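Local coordinates for 3-hydroxyisobutyrate dehydrogenase family protein (Geobacter sulfurreducens, PDB 3PDU), which probably reduces succinic semialdehyde to gamma-hydroxybutyrate with an NADP cofactor, as a member of the beta-hydroxyacid dehydrogenase family, at residues R169-G179 against M237-L247. Residues are numbered along the deposited sequence; the frame is centred on the assembly and turned at random.
Sequences RMKLVVNMIMG and MQKDLRLAVEL. With NAP (NADP nicotinamide-adenine-dinucleotide phosphate), chain I.
The D240 carboxylate is gripped from both helices. N175 ND2 donates to D240 OD2 over 2.7 Å, reaching its anti side with a bent N-H...O angle of 142°; amide and carboxylate planes stand 49° apart. K239 NZ forms a salt bridge on the syn side of D240 OD1, also 2.7 Å. The same K239 NZ hydrogen-bonds NAP O2D at 3.0 Å and the T96 carbonyl. In one of its two modelled conformers, K171 NZ donates to N175 OD1 from above the carbonyl plane and also bonds the V121 carbonyl; there K171 NZ lies 3.8 Å from NAP C5N of the nicotinamide ring. With K171 so placed, the chain K171-N175-D240-K239 joins the two lysines of the cofactor pocket, and N175 and D240 probably help position them. Helices 166-194 and 234-251 belong to the all-helical C-terminal part that follows the Rossmann-type NADP-binding domain in this family; their segments 169-179 and 237-247 cross at -117°, axes 9.0 Å apart at closest approach. A244 CB sits against CB and SD of M176, while both methyls of L172 straddle L243 CB. A water between the helices donates to L172 O and, weakly, to D240 O. M237, its chain bent at chi2 and chi3, lays SD 3.7 Å from G179 CA and CE against N175 O. At the far end L247 CD2 packs on the aliphatic CG of R169, whose guanidinium pairs with D99 and reaches C195 O of a second subunit.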
loop_
_atom_site.group_PDB
_atom_site.type_symbol
_atom_site.label_atom_id
_atom_site.label_comp_id
_atom_site.label_asym_id
_atom_site.label_seq_id
_atom_site.Cartn_x
_atom_site.Cartn_y
_atom_site.Cartn_z
ATOM N N ARG A 169 21.770 -11.189 0.035
ATOM C CA ARG A 169 21.223 -9.921 -0.435
ATOM C C ARG A 169 20.767 -9.995 -1.893
ATOM O O ARG A 169 19.652 -9.570 -2.215
ATOM C CB ARG A 169 22.210 -8.774 -0.213
ATOM C CG ARG A 169 22.354 -8.378 1.264
ATOM C CD ARG A 169 23.512 -7.394 1.488
ATOM N NE ARG A 169 23.472 -6.861 2.851
ATOM C CZ ARG A 169 24.127 -5.778 3.249
ATOM N NH1 ARG A 169 24.904 -5.123 2.396
ATOM N NH2 ARG A 169 24.015 -5.361 4.506
ATOM N N MET A 170 21.608 -10.546 -2.770
ATOM C CA MET A 170 21.208 -10.746 -4.159
ATOM C C MET A 170 19.932 -11.591 -4.270
ATOM O O MET A 170 19.015 -11.254 -5.027
ATOM C CB MET A 170 22.333 -11.410 -4.966
ATOM C CG MET A 170 21.986 -11.620 -6.436
ATOM S SD MET A 170 21.841 -10.072 -7.400
ATOM C CE MET A 170 23.580 -9.712 -7.670
ATOM N N LYS A 171 19.881 -12.702 -3.544
ATOM C CA LYS A 171 18.718 -13.590 -3.580
ATOM C C LYS A 171 17.453 -12.857 -3.138
ATOM O O LYS A 171 16.398 -12.966 -3.770
ATOM C CB LYS A 171 18.954 -14.820 -2.698
ATOM C CG LYS A 171 17.730 -15.724 -2.511
ATOM C CD LYS A 171 17.240 -16.304 -3.850
ATOM C CE LYS A 171 15.967 -17.133 -3.672
ATOM N NZ LYS A 171 15.367 -17.517 -4.987
ATOM N N LEU A 172 17.550 -12.113 -2.045
ATOM C CA LEU A 172 16.373 -11.391 -1.549
ATOM C C LEU A 172 15.892 -10.295 -2.527
ATOM O O LEU A 172 14.681 -10.055 -2.683
ATOM C CB LEU A 172 16.647 -10.829 -0.150
ATOM C CG LEU A 172 16.752 -11.901 0.947
ATOM C CD1 LEU A 172 17.047 -11.261 2.296
ATOM C CD2 LEU A 172 15.483 -12.765 1.028
ATOM N N VAL A 173 16.838 -9.631 -3.182
ATOM C CA VAL A 173 16.505 -8.594 -4.160
ATOM C C VAL A 173 15.807 -9.222 -5.361
ATOM O O VAL A 173 14.770 -8.748 -5.808
ATOM C CB VAL A 173 17.765 -7.823 -4.627
ATOM C CG1 VAL A 173 17.452 -6.999 -5.874
ATOM C CG2 VAL A 173 18.279 -6.920 -3.508
ATOM N N VAL A 174 16.383 -10.300 -5.882
ATOM C CA VAL A 174 15.767 -11.024 -6.993
ATOM C C VAL A 174 14.356 -11.498 -6.651
ATOM O O VAL A 174 13.426 -11.306 -7.441
ATOM C CB VAL A 174 16.634 -12.222 -7.423
ATOM C CG1 VAL A 174 15.882 -13.107 -8.430
ATOM C CG2 VAL A 174 17.962 -11.723 -8.008
ATOM N N ASN A 175 14.177 -12.103 -5.477
ATOM C CA ASN A 175 12.842 -12.598 -5.125
ATOM C C ASN A 175 11.824 -11.524 -4.763
ATOM O O ASN A 175 10.620 -11.748 -4.889
ATOM C CB ASN A 175 12.892 -13.681 -4.041
ATOM C CG ASN A 175 13.000 -15.066 -4.641
ATOM O OD1 ASN A 175 13.505 -15.220 -5.754
ATOM N ND2 ASN A 175 12.521 -16.073 -3.926
ATOM N N MET A 176 12.305 -10.370 -4.308
ATOM C CA MET A 176 11.409 -9.252 -4.039
ATOM C C MET A 176 10.786 -8.800 -5.349
ATOM O O MET A 176 9.589 -8.517 -5.417
ATOM C CB MET A 176 12.163 -8.077 -3.416
ATOM C CG MET A 176 11.283 -6.858 -3.208
ATOM S SD MET A 176 12.154 -5.503 -2.382
ATOM C CE MET A 176 13.225 -4.956 -3.711
ATOM N N ILE A 177 11.607 -8.718 -6.394
ATOM C CA ILE A 177 11.084 -8.446 -7.731
ATOM C C ILE A 177 10.073 -9.535 -8.130
ATOM O O ILE A 177 8.975 -9.231 -8.588
ATOM C CB ILE A 177 12.221 -8.329 -8.778
ATOM C CG1 ILE A 177 13.137 -7.150 -8.419
ATOM C CG2 ILE A 177 11.638 -8.118 -10.168
ATOM C CD1 ILE A 177 14.361 -7.002 -9.319
ATOM N N MET A 178 10.428 -10.800 -7.933
ATOM C CA MET A 178 9.524 -11.891 -8.337
ATOM C C MET A 178 8.160 -11.836 -7.628
ATOM O O MET A 178 7.114 -12.092 -8.242
ATOM C CB MET A 178 10.191 -13.246 -8.096
ATOM C CG MET A 178 9.451 -14.428 -8.693
ATOM S SD MET A 178 10.381 -15.959 -8.399
ATOM C CE MET A 178 10.071 -16.193 -6.654
ATOM N N GLY A 179 8.164 -11.512 -6.339
ATOM C CA GLY A 179 6.917 -11.452 -5.584
ATOM C C GLY A 179 6.006 -10.358 -6.103
ATOM O O GLY A 179 4.802 -10.551 -6.244
ATOM N N MET A 237 7.560 -17.753 -0.342
ATOM C CA MET A 237 7.537 -16.463 -1.032
ATOM C C MET A 237 7.259 -15.346 -0.019
ATOM O O MET A 237 7.891 -14.277 -0.057
ATOM C CB MET A 237 6.476 -16.441 -2.137
ATOM C CG MET A 237 6.350 -15.068 -2.860
ATOM S SD MET A 237 7.673 -14.735 -4.051
ATOM C CE MET A 237 8.883 -13.967 -3.011
ATOM N N GLN A 238 6.314 -15.587 0.887
ATOM C CA GLN A 238 5.950 -14.554 1.864
ATOM C C GLN A 238 7.135 -14.313 2.807
ATOM O O GLN A 238 7.479 -13.171 3.120
ATOM C CB GLN A 238 4.682 -14.934 2.641
ATOM C CG GLN A 238 4.117 -13.771 3.459
ATOM C CD GLN A 238 4.712 -13.712 4.852
ATOM O OE1 GLN A 238 4.666 -14.693 5.590
ATOM N NE2 GLN A 238 5.253 -12.551 5.230
ATOM N N LYS A 239 7.766 -15.399 3.245
ATOM C CA LYS A 239 9.014 -15.308 4.012
ATOM C C LYS A 239 10.085 -14.456 3.294
ATOM O O LYS A 239 10.751 -13.614 3.921
ATOM C CB LYS A 239 9.543 -16.725 4.313
ATOM C CG LYS A 239 10.866 -16.762 5.089
ATOM C CD LYS A 239 12.075 -16.995 4.183
ATOM C CE LYS A 239 11.939 -18.286 3.362
ATOM N NZ LYS A 239 13.105 -18.443 2.424
ATOM N N ASP A 240 10.264 -14.659 1.988
ATOM C CA ASP A 240 11.283 -13.871 1.259
ATOM C C ASP A 240 10.947 -12.381 1.204
ATOM O O ASP A 240 11.835 -11.525 1.338
ATOM C CB ASP A 240 11.502 -14.409 -0.160
ATOM C CG ASP A 240 12.169 -15.776 -0.175
ATOM O OD1 ASP A 240 12.623 -16.241 0.895
ATOM O OD2 ASP A 240 12.246 -16.384 -1.265
ATOM N N LEU A 241 9.670 -12.060 0.994
ATOM C CA LEU A 241 9.245 -10.658 1.043
ATOM C C LEU A 241 9.431 -10.060 2.449
ATOM O O LEU A 241 9.922 -8.934 2.599
ATOM C CB LEU A 241 7.783 -10.526 0.593
ATOM C CG LEU A 241 7.577 -10.668 -0.929
ATOM C CD1 LEU A 241 6.108 -10.864 -1.329
ATOM C CD2 LEU A 241 8.150 -9.462 -1.657
ATOM N N ARG A 242 9.010 -10.794 3.475
ATOM C CA ARG A 242 9.292 -10.390 4.861
ATOM C C ARG A 242 10.764 -10.005 5.013
ATOM O O ARG A 242 11.110 -8.925 5.525
ATOM C CB ARG A 242 8.937 -11.545 5.822
ATOM C CG ARG A 242 9.613 -11.497 7.210
ATOM C CD ARG A 242 9.747 -12.918 7.793
ATOM N NE ARG A 242 8.488 -13.653 7.662
ATOM C CZ ARG A 242 8.367 -14.978 7.747
ATOM N NH1 ARG A 242 9.434 -15.731 7.970
ATOM N NH2 ARG A 242 7.174 -15.549 7.594
ATOM N N LEU A 243 11.642 -10.881 4.546
ATOM C CA LEU A 243 13.074 -10.663 4.714
ATOM C C LEU A 243 13.570 -9.466 3.909
ATOM O O LEU A 243 14.430 -8.734 4.377
ATOM C CB LEU A 243 13.865 -11.922 4.332
ATOM C CG LEU A 243 13.592 -13.150 5.216
ATOM C CD1 LEU A 243 14.492 -14.328 4.830
ATOM C CD2 LEU A 243 13.803 -12.773 6.672
ATOM N N ALA A 244 13.035 -9.274 2.701
ATOM C CA ALA A 244 13.388 -8.112 1.886
ATOM C C ALA A 244 13.020 -6.795 2.581
ATOM O O ALA A 244 13.794 -5.827 2.571
ATOM C CB ALA A 244 12.708 -8.198 0.506
ATOM N N VAL A 245 11.823 -6.760 3.160
ATOM C CA VAL A 245 11.348 -5.586 3.879
ATOM C C VAL A 245 12.206 -5.325 5.123
ATOM O O VAL A 245 12.506 -4.169 5.458
ATOM C CB VAL A 245 9.854 -5.725 4.255
ATOM C CG1 VAL A 245 9.424 -4.624 5.244
ATOM C CG2 VAL A 245 8.977 -5.676 2.987
ATOM N N GLU A 246 12.603 -6.388 5.815
ATOM C CA GLU A 246 13.472 -6.218 6.984
ATOM C C GLU A 246 14.855 -5.713 6.570
ATOM O O GLU A 246 15.465 -4.898 7.266
ATOM C CB GLU A 246 13.530 -7.513 7.816
ATOM C CG GLU A 246 12.158 -7.799 8.457
ATOM C CD GLU A 246 12.026 -9.168 9.125
ATOM O OE1 GLU A 246 13.029 -9.914 9.217
ATOM O OE2 GLU A 246 10.899 -9.487 9.568
ATOM N N LEU A 247 15.344 -6.202 5.440
ATOM C CA LEU A 247 16.628 -5.742 4.901
ATOM C C LEU A 247 16.543 -4.266 4.538
ATOM O O LEU A 247 17.438 -3.477 4.870
ATOM C CB LEU A 247 17.014 -6.571 3.665
ATOM C CG LEU A 247 18.300 -6.203 2.909
ATOM C CD1 LEU A 247 19.514 -6.256 3.822
ATOM C CD2 LEU A 247 18.494 -7.128 1.714
HETATM P PA NAP I . 10.224 -27.116 1.756
HETATM O O1A NAP I . 9.192 -26.489 2.600
HETATM O O2A NAP I . 9.701 -28.142 0.839
HETATM O O5B NAP I . 11.414 -27.714 2.635
HETATM C C5B NAP I . 11.933 -27.100 3.785
HETATM C C4B NAP I . 13.003 -28.029 4.360
HETATM O O4B NAP I . 13.479 -27.478 5.582
HETATM C C3B NAP I . 12.468 -29.426 4.701
HETATM O O3B NAP I . 13.531 -30.347 4.532
HETATM C C2B NAP I . 12.153 -29.315 6.184
HETATM O O2B NAP I . 12.236 -30.503 6.930
HETATM C C1B NAP I . 13.287 -28.408 6.614
HETATM N N9A NAP I . 13.014 -27.715 7.878
HETATM C C8A NAP I . 12.084 -26.745 8.136
HETATM N N7A NAP I . 12.213 -26.395 9.444
HETATM C C5A NAP I . 13.213 -27.110 9.998
HETATM C C6A NAP I . 13.758 -27.134 11.274
HETATM N N6A NAP I . 13.285 -26.326 12.230
HETATM N N1A NAP I . 14.790 -28.006 11.533
HETATM C C2A NAP I . 15.285 -28.832 10.543
HETATM N N3A NAP I . 14.739 -28.800 9.278
HETATM C C4A NAP I . 13.719 -27.950 9.019
HETATM O O3 NAP I . 10.932 -25.896 0.997
HETATM P PN NAP I . 11.781 -25.782 -0.354
HETATM O O1N NAP I . 10.885 -25.266 -1.403
HETATM O O2N NAP I . 12.592 -27.016 -0.513
HETATM O O5D NAP I . 12.722 -24.565 0.114
HETATM C C5D NAP I . 13.956 -24.744 0.773
HETATM C C4D NAP I . 14.686 -23.410 0.681
HETATM O O4D NAP I . 14.931 -23.099 -0.677
HETATM C C3D NAP I . 13.818 -22.273 1.210
HETATM O O3D NAP I . 14.678 -21.306 1.791
HETATM C C2D NAP I . 13.190 -21.672 -0.031
HETATM O O2D NAP I . 12.835 -20.307 0.138
HETATM C C1D NAP I . 14.358 -21.849 -0.993
HETATM N N1N NAP I . 14.028 -21.869 -2.418
HETATM C C2N NAP I . 12.913 -22.515 -2.876
HETATM C C3N NAP I . 12.638 -22.541 -4.248
HETATM C C7N NAP I . 11.431 -23.271 -4.791
HETATM O O7N NAP I . 11.001 -22.952 -6.078
HETATM N N7N NAP I . 10.767 -24.177 -4.068
HETATM C C4N NAP I . 13.514 -21.913 -5.130
HETATM C C5N NAP I . 14.662 -21.276 -4.656
HETATM C C6N NAP I . 14.914 -21.274 -3.289
HETATM P P2B NAP I . 10.920 -31.404 7.163
HETATM O O1X NAP I . 11.182 -32.137 8.445
HETATM O O2X NAP I . 9.706 -30.503 7.246
HETATM O O3X NAP I . 10.748 -32.349 6.011
HETATM O O HOH W 1 12.493 -11.342 -1.409
#